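PDB 4P4M: DNA polymerase beta from Leishmania infantum, which catalyses template-dependent addition of deoxynucleotides to DNA and probably serves base excision repair as a type-X family polymerase. Local coordinates for residues A285-T290 and V297-A302; Y313-L318 and D364-P369. One frame throughout, in Å; residues are numbered along the deposited sequence.

In the fold
From the N terminus the chain passes through the palm sheet and enters the thumb, where helix 282-290 is followed almost at once by helix 293-305. Contact 1 closes this short turn, setting 285-290 against 297-302 beside the incoming nucleotide. The chain then runs through the two-stranded hairpin 308-310/315-317, and after a long excursion helix 359-365 comes back to it: contact 2 closes that loop of 45 residues. The two are in series, neither nested nor crossed, with centres about 10 Å apart. Helix 293-305, one side of contact 1, also packs on contact 2: M299 meets L366 and M368, and A302 meets M368.

Contact 1: residues A285-T290 and V297-A302. With D3T (2',3'-dideoxy-thymidine-5'-triphosphate), chain D; nucleotides of chain C.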
loop_
_atom_site.group_PDB
_atom_site.type_symbol
_atom_site.label_atom_id
_atom_site.label_comp_id
_atom_site.label_asym_id
_atom_site.label_seq_id
_atom_site.Cartn_x
_atom_site.Cartn_y
_atom_site.Cartn_z
ATOM N N ALA A 285 9.313 4.280 -6.138
ATOM C CA ALA A 285 8.328 3.579 -5.305
ATOM C C ALA A 285 8.732 3.631 -3.825
ATOM O O ALA A 285 7.877 3.728 -2.940
ATOM C CB ALA A 285 8.146 2.110 -5.777
ATOM N N MET A 286 10.032 3.558 -3.542
ATOM C CA MET A 286 10.486 3.725 -2.164
ATOM C C MET A 286 10.069 5.096 -1.630
ATOM O O MET A 286 9.611 5.211 -0.487
ATOM C CB MET A 286 12.000 3.521 -2.048
ATOM C CG MET A 286 12.414 2.065 -2.167
ATOM S SD MET A 286 14.197 1.850 -2.220
ATOM C CE MET A 286 14.643 2.442 -0.589
ATOM N N LEU A 287 10.197 6.133 -2.457
ATOM C CA LEU A 287 9.747 7.466 -2.041
ATOM C C LEU A 287 8.247 7.485 -1.766
ATOM O O LEU A 287 7.799 7.964 -0.722
ATOM C CB LEU A 287 10.054 8.522 -3.108
ATOM C CG LEU A 287 11.414 9.205 -3.109
ATOM C CD1 LEU A 287 11.589 9.986 -4.417
ATOM C CD2 LEU A 287 11.560 10.122 -1.877
ATOM N N THR A 288 7.469 6.982 -2.720
ATOM C CA THR A 288 6.011 7.024 -2.609
ATOM C C THR A 288 5.513 6.242 -1.401
ATOM O O THR A 288 4.695 6.742 -0.612
ATOM C CB THR A 288 5.320 6.456 -3.882
ATOM O OG1 THR A 288 5.543 7.341 -4.987
ATOM C CG2 THR A 288 3.816 6.303 -3.657
ATOM N N PHE A 289 5.981 5.005 -1.252
ATOM C CA PHE A 289 5.398 4.151 -0.214
ATOM C C PHE A 289 5.977 4.391 1.179
ATOM O O PHE A 289 5.437 3.916 2.163
ATOM C CB PHE A 289 5.384 2.674 -0.633
ATOM C CG PHE A 289 4.593 2.444 -1.892
ATOM C CD1 PHE A 289 3.239 2.746 -1.925
ATOM C CD2 PHE A 289 5.203 1.976 -3.043
ATOM C CE1 PHE A 289 2.493 2.566 -3.087
ATOM C CE2 PHE A 289 4.466 1.795 -4.211
ATOM C CZ PHE A 289 3.113 2.090 -4.227
ATOM N N THR A 290 7.058 5.161 1.249
ATOM C CA THR A 290 7.573 5.645 2.531
ATOM C C THR A 290 6.789 6.874 3.027
ATOM O O THR A 290 6.521 7.004 4.218
ATOM C CB THR A 290 9.106 5.942 2.458
ATOM O OG1 THR A 290 9.807 4.729 2.143
ATOM C CG2 THR A 290 9.638 6.480 3.811
ATOM N N VAL A 297 2.675 14.756 -1.305
ATOM C CA VAL A 297 1.947 15.842 -1.958
ATOM C C VAL A 297 2.857 17.054 -2.209
ATOM O O VAL A 297 2.857 17.624 -3.300
ATOM C CB VAL A 297 0.691 16.257 -1.152
ATOM C CG1 VAL A 297 0.098 17.540 -1.719
ATOM C CG2 VAL A 297 -0.333 15.127 -1.169
ATOM N N ILE A 298 3.640 17.430 -1.200
ATOM C CA ILE A 298 4.615 18.525 -1.335
ATOM C C ILE A 298 5.651 18.252 -2.437
ATOM O O ILE A 298 5.947 19.127 -3.262
ATOM C CB ILE A 298 5.328 18.813 0.015
ATOM C CG1 ILE A 298 4.344 19.445 1.006
ATOM C CG2 ILE A 298 6.545 19.717 -0.185
ATOM C CD1 ILE A 298 4.812 19.408 2.447
ATOM N N MET A 299 6.206 17.043 -2.462
ATOM C CA MET A 299 7.197 16.697 -3.489
ATOM C C MET A 299 6.573 16.642 -4.893
ATOM O O MET A 299 7.196 17.052 -5.881
ATOM C CB MET A 299 7.919 15.378 -3.144
ATOM C CG MET A 299 9.010 14.979 -4.145
ATOM S SD MET A 299 10.024 13.560 -3.626
ATOM C CE MET A 299 11.489 14.373 -2.989
ATOM N N ARG A 300 5.341 16.146 -4.988
ATOM C CA ARG A 300 4.657 16.100 -6.283
ATOM C C ARG A 300 4.289 17.512 -6.778
ATOM O O ARG A 300 4.290 17.778 -7.984
ATOM C CB ARG A 300 3.440 15.156 -6.234
ATOM C CG ARG A 300 3.871 13.684 -6.081
ATOM C CD ARG A 300 2.740 12.719 -5.675
ATOM N NE ARG A 300 3.272 11.356 -5.584
ATOM C CZ ARG A 300 2.543 10.250 -5.709
ATOM N NH1 ARG A 300 1.226 10.328 -5.891
ATOM N NH2 ARG A 300 3.138 9.064 -5.641
ATOM N N GLN A 301 3.982 18.413 -5.851
ATOM C CA GLN A 301 3.742 19.816 -6.193
ATOM C C GLN A 301 5.030 20.463 -6.718
ATOM O O GLN A 301 5.011 21.228 -7.687
ATOM C CB GLN A 301 3.217 20.594 -4.979
ATOM C CG GLN A 301 1.754 20.330 -4.635
ATOM C CD GLN A 301 1.330 20.959 -3.306
ATOM O OE1 GLN A 301 2.160 21.227 -2.435
ATOM N NE2 GLN A 301 0.029 21.197 -3.153
ATOM N N ALA A 302 6.151 20.168 -6.059
ATOM C CA ALA A 302 7.447 20.674 -6.517
ATOM C C ALA A 302 7.736 20.203 -7.947
ATOM O O ALA A 302 8.242 20.968 -8.779
ATOM C CB ALA A 302 8.565 20.236 -5.573
HETATM P PA D3T D . -0.222 4.691 5.163
HETATM O O1A D3T D . -0.030 3.233 5.410
HETATM O O2A D3T D . -1.653 5.100 4.954
HETATM O "O5'" D3T D . 0.213 4.613 3.433
HETATM C "C5'" D3T D . 1.465 4.216 3.188
HETATM C "C4'" D3T D . 2.193 5.177 2.167
HETATM O "O4'" D3T D . 1.346 5.460 1.048
HETATM C "C1'" D3T D . 1.534 6.772 0.634
HETATM N N1 D3T D . 0.217 7.475 0.576
HETATM C C6 D3T D . -0.706 7.271 1.587
HETATM C C2 D3T D . -0.065 8.399 -0.506
HETATM O O2 D3T D . 0.736 8.595 -1.388
HETATM N N3 D3T D . -1.321 9.059 -0.482
HETATM C C4 D3T D . -2.155 8.806 0.517
HETATM O O4 D3T D . -3.341 9.449 0.507
HETATM C C5 D3T D . -1.931 7.913 1.607
HETATM C C5M D3T D . -2.960 7.738 2.651
HETATM C "C2'" D3T D . 2.452 7.501 1.642
HETATM C "C3'" D3T D . 2.476 6.550 2.819
HETATM O O3A D3T D . 0.818 5.760 5.574
HETATM P PB D3T D . 1.913 5.517 6.909
HETATM O O1B D3T D . 2.553 4.237 6.491
HETATM O O2B D3T D . 2.709 6.759 6.631
HETATM O O3B D3T D . 1.281 5.499 8.308
HETATM P PG D3T D . 0.562 4.295 9.276
HETATM O O1G D3T D . 0.581 3.018 8.491
HETATM O O2G D3T D . -0.842 4.838 9.491
HETATM O O3G D3T D . 1.448 4.233 10.502
ATOM O OP3 DA C 1 -2.761 20.101 -6.410
ATOM P P DA C 1 -3.023 19.012 -5.442
ATOM O OP1 DA C 1 -4.349 18.443 -5.746
ATOM O OP2 DA C 1 -2.727 19.540 -4.097
ATOM O "O5'" DA C 1 -1.973 17.835 -5.710
ATOM C "C5'" DA C 1 -0.603 18.085 -5.913
ATOM C "C4'" DA C 1 0.015 16.824 -6.507
ATOM O "O4'" DA C 1 -0.075 15.755 -5.529
ATOM C "C3'" DA C 1 -0.663 16.302 -7.772
ATOM O "O3'" DA C 1 0.379 15.805 -8.611
ATOM C "C2'" DA C 1 -1.600 15.210 -7.235
ATOM C "C1'" DA C 1 -0.836 14.665 -6.027
ATOM N N9 DA C 1 -1.678 14.174 -4.924
ATOM C C8 DA C 1 -2.817 14.773 -4.448
ATOM N N7 DA C 1 -3.376 14.136 -3.444
ATOM C C5 DA C 1 -2.549 13.046 -3.233
ATOM C C6 DA C 1 -2.614 11.990 -2.291
ATOM N N6 DA C 1 -3.596 11.884 -1.378
ATOM N N1 DA C 1 -1.641 11.058 -2.332
ATOM C C2 DA C 1 -0.676 11.180 -3.264
ATOM N N3 DA C 1 -0.514 12.129 -4.196
ATOM C C4 DA C 1 -1.494 13.052 -4.129
ATOM P P DT C 2 0.074 15.336 -10.119
ATOM O OP1 DT C 2 1.322 15.494 -10.899
ATOM O OP2 DT C 2 -1.178 15.991 -10.567
ATOM O "O5'" DT C 2 -0.248 13.783 -9.961
ATOM C "C5'" DT C 2 0.808 12.908 -9.568
ATOM C "C4'" DT C 2 0.223 11.559 -9.196
ATOM O "O4'" DT C 2 -0.537 11.674 -7.964
ATOM C "C3'" DT C 2 -0.716 10.933 -10.237
ATOM O "O3'" DT C 2 0.016 9.854 -10.840
ATOM C "C2'" DT C 2 -1.912 10.457 -9.409
ATOM C "C1'" DT C 2 -1.409 10.568 -7.966
ATOM N N1 DT C 2 -2.495 10.716 -6.935
ATOM C C2 DT C 2 -2.526 9.827 -5.875
ATOM O O2 DT C 2 -1.721 8.929 -5.708
ATOM N N3 DT C 2 -3.546 10.018 -4.990
ATOM C C4 DT C 2 -4.521 10.989 -5.046
ATOM O O4 DT C 2 -5.393 11.053 -4.182
ATOM C C5 DT C 2 -4.439 11.893 -6.167
ATOM C C7 DT C 2 -5.464 12.990 -6.324
ATOM C C6 DT C 2 -3.446 11.717 -7.053
#
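The nucleotide-binding corner of the polymerase beta thumb is built here by two consecutive helices, 282-290 and 293-305, which meet through one polar and one apolar pair. R300 crosses T288 at about a right angle and offers NH2 to T288 OG1 at 3.0 Å, a weak bond bent to 134° at the hydrogen. The threonine oxygen lies at the edge of the guanidinium, in its plane. R300 is extended from CG to NE, which carries NH1 on to the DNA. There R300 NH1 gives a weak bond to DA1 N3 of chain C at 3.0 Å. A second weak bond runs from R300 NH1 to DT2 O2 of chain C at 3.3 Å. Beside this pair, M299 SD sits 4.0 Å from L287 CD1, with L287 CD2 slightly farther off; helix 359-365 packs on both residues. CG of M299 is anti to the backbone N (chi1 -178°), sending the chain across to the leucine. On the nucleotide side, T288 O lies 3.3 Å from C2' of the dideoxythymidine triphosphate, a van der Waals contact, and accepts a hydrogen bond from N296 ND2. R300 thus bridges helix 282-290 and two successive bases of the DNA strand through several bent, individually weak bonds.

Contact 2: residues Y313-L318 and D364-P369; sequences YGLFKL and DVLGMP. With nucleotides of chain C.
L315, on the second strand of the thumb hairpin, pushes its two methyls against V365 and L366 at the C-terminal end of helix 359-365. The closer fit is with V365, whose CG1 stands 3.8 Å from L315 CD2, the two side chains crossing obliquely. L366 approaches less closely: its CD2 lies 4.2 Å from L315 CD1, the two leucines running antiparallel alongside one another. With CG anti to the backbone N (chi1 175°), L315 carries its branch toward the helix, and chi2 near 65° then turns CD2 to V365 and CD1 to L366. The buried side is completed by helix 293-305, where M299 and A303 pack on L366, while V365 sits at the partly exposed margin beside Y308. D364 and G367, on either side of V365 and L366 in sequence, are exposed, and G367, with positive phi, ends the helix in a Schellman motif. At the other end of 313-318, Y313 leaves the apolar patch altogether and gives its OH to OP1 of DC4 of chain C, 2.7 Å away, with that oxygen near the plane of the ring. No hydrogen bond joins the two segments, so hairpin and helix end meet purely by apolar packing; this contact's polar bond to the DNA backbone comes from Y313, away from the leucines.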
loop_
_atom_site.group_PDB
_atom_site.type_symbol
_atom_site.label_atom_id
_atom_site.label_comp_id
_atom_site.label_asym_id
_atom_site.label_seq_id
_atom_site.Cartn_x
_atom_site.Cartn_y
_atom_site.Cartn_z
ATOM N N TYR A 313 6.066 5.124 -10.239
ATOM C CA TYR A 313 6.671 4.468 -11.394
ATOM C C TYR A 313 7.869 5.215 -11.969
ATOM O O TYR A 313 8.729 4.609 -12.622
ATOM C CB TYR A 313 5.621 4.228 -12.479
ATOM C CG TYR A 313 4.453 3.411 -11.982
ATOM C CD1 TYR A 313 4.641 2.111 -11.530
ATOM C CD2 TYR A 313 3.160 3.936 -11.959
ATOM C CE1 TYR A 313 3.572 1.352 -11.058
ATOM C CE2 TYR A 313 2.088 3.180 -11.494
ATOM C CZ TYR A 313 2.306 1.885 -11.053
ATOM O OH TYR A 313 1.259 1.100 -10.596
ATOM N N GLY A 314 7.943 6.524 -11.729
ATOM C CA GLY A 314 9.093 7.271 -12.229
ATOM C C GLY A 314 8.992 8.776 -12.076
ATOM O O GLY A 314 8.002 9.289 -11.544
ATOM N N LEU A 315 10.040 9.468 -12.519
ATOM C CA LEU A 315 10.061 10.928 -12.612
ATOM C C LEU A 315 10.065 11.255 -14.099
ATOM O O LEU A 315 10.986 10.844 -14.811
ATOM C CB LEU A 315 11.329 11.489 -11.935
ATOM C CG LEU A 315 11.599 13.001 -12.021
ATOM C CD1 LEU A 315 10.513 13.810 -11.277
ATOM C CD2 LEU A 315 12.987 13.348 -11.480
ATOM N N PHE A 316 9.040 11.972 -14.578
ATOM C CA PHE A 316 8.853 12.165 -16.025
ATOM C C PHE A 316 8.858 13.654 -16.387
ATOM O O PHE A 316 8.124 14.438 -15.794
ATOM C CB PHE A 316 7.528 11.514 -16.483
ATOM C CG PHE A 316 7.418 10.054 -16.125
ATOM C CD1 PHE A 316 7.969 9.083 -16.952
ATOM C CD2 PHE A 316 6.788 9.658 -14.948
ATOM C CE1 PHE A 316 7.889 7.730 -16.612
ATOM C CE2 PHE A 316 6.697 8.314 -14.597
ATOM C CZ PHE A 316 7.247 7.344 -15.429
ATOM N N LYS A 317 9.697 14.037 -17.348
ATOM C CA LYS A 317 9.840 15.444 -17.718
ATOM C C LYS A 317 8.866 15.788 -18.833
ATOM O O LYS A 317 9.074 15.405 -19.985
ATOM C CB LYS A 317 11.285 15.750 -18.152
ATOM C CG LYS A 317 11.602 17.267 -18.261
ATOM C CD LYS A 317 13.089 17.471 -18.578
ATOM C CE LYS A 317 13.430 18.938 -18.798
ATOM N NZ LYS A 317 13.174 19.753 -17.599
ATOM N N LEU A 318 7.805 16.513 -18.481
ATOM C CA LEU A 318 6.713 16.783 -19.416
ATOM C C LEU A 318 6.977 18.009 -20.284
ATOM O O LEU A 318 6.504 18.079 -21.417
ATOM C CB LEU A 318 5.383 16.945 -18.669
ATOM C CG LEU A 318 4.945 15.798 -17.741
ATOM C CD1 LEU A 318 3.579 16.079 -17.127
ATOM C CD2 LEU A 318 4.935 14.460 -18.478
ATOM N N ASP A 364 17.401 15.974 -5.870
ATOM C CA ASP A 364 18.351 16.841 -6.588
ATOM C C ASP A 364 17.753 17.456 -7.855
ATOM O O ASP A 364 17.900 18.653 -8.104
ATOM C CB ASP A 364 19.634 16.070 -6.959
ATOM C CG ASP A 364 20.467 15.680 -5.749
ATOM O OD1 ASP A 364 20.289 16.280 -4.671
ATOM O OD2 ASP A 364 21.320 14.773 -5.879
ATOM N N VAL A 365 17.099 16.630 -8.669
ATOM C CA VAL A 365 16.505 17.101 -9.922
ATOM C C VAL A 365 15.376 18.094 -9.639
ATOM O O VAL A 365 15.122 19.012 -10.433
ATOM C CB VAL A 365 16.005 15.921 -10.776
ATOM C CG1 VAL A 365 15.155 16.404 -11.963
ATOM C CG2 VAL A 365 17.190 15.094 -11.267
ATOM N N LEU A 366 14.714 17.930 -8.497
ATOM C CA LEU A 366 13.602 18.818 -8.146
ATOM C C LEU A 366 14.042 20.033 -7.326
ATOM O O LEU A 366 13.211 20.845 -6.907
ATOM C CB LEU A 366 12.510 18.043 -7.407
ATOM C CG LEU A 366 11.820 16.959 -8.250
ATOM C CD1 LEU A 366 10.715 16.285 -7.442
ATOM C CD2 LEU A 366 11.274 17.530 -9.574
ATOM N N GLY A 367 15.345 20.152 -7.092
ATOM C CA GLY A 367 15.885 21.265 -6.326
ATOM C C GLY A 367 15.469 21.328 -4.866
ATOM O O GLY A 367 15.363 22.420 -4.302
ATOM N N MET A 368 15.241 20.168 -4.251
ATOM C CA MET A 368 14.851 20.085 -2.843
ATOM C C MET A 368 15.966 19.470 -2.011
ATOM O O MET A 368 16.598 18.514 -2.442
ATOM C CB MET A 368 13.610 19.199 -2.681
ATOM C CG MET A 368 12.404 19.623 -3.492
ATOM S SD MET A 368 11.097 18.373 -3.403
ATOM C CE MET A 368 10.796 18.276 -1.636
ATOM N N PRO A 369 16.187 19.991 -0.794
ATOM C CA PRO A 369 17.195 19.416 0.107
ATOM C C PRO A 369 16.838 17.982 0.481
ATOM O O PRO A 369 15.684 17.729 0.822
ATOM C CB PRO A 369 17.089 20.288 1.365
ATOM C CG PRO A 369 16.328 21.495 0.955
ATOM C CD PRO A 369 15.436 21.088 -0.163
ATOM P P DC C 4 -2.176 2.526 -11.035
ATOM O OP1 DC C 4 -1.118 1.687 -11.643
ATOM O OP2 DC C 4 -3.206 3.161 -11.890
ATOM O "O5'" DC C 4 -2.952 1.654 -9.943
ATOM C "C5'" DC C 4 -2.239 1.036 -8.865
ATOM C "C4'" DC C 4 -3.136 0.064 -8.119
ATOM O "O4'" DC C 4 -4.058 0.835 -7.296
ATOM C "C3'" DC C 4 -3.981 -0.867 -8.987
ATOM O "O3'" DC C 4 -3.945 -2.137 -8.329
ATOM C "C2'" DC C 4 -5.361 -0.197 -8.991
ATOM C "C1'" DC C 4 -5.393 0.551 -7.649
ATOM N N1 DC C 4 -6.117 1.875 -7.677
ATOM C C2 DC C 4 -7.015 2.161 -6.646
ATOM O O2 DC C 4 -7.180 1.311 -5.761
ATOM N N3 DC C 4 -7.683 3.346 -6.646
ATOM C C4 DC C 4 -7.466 4.228 -7.625
ATOM N N4 DC C 4 -8.150 5.384 -7.571
ATOM C C5 DC C 4 -6.554 3.957 -8.696
ATOM C C6 DC C 4 -5.898 2.782 -8.684
#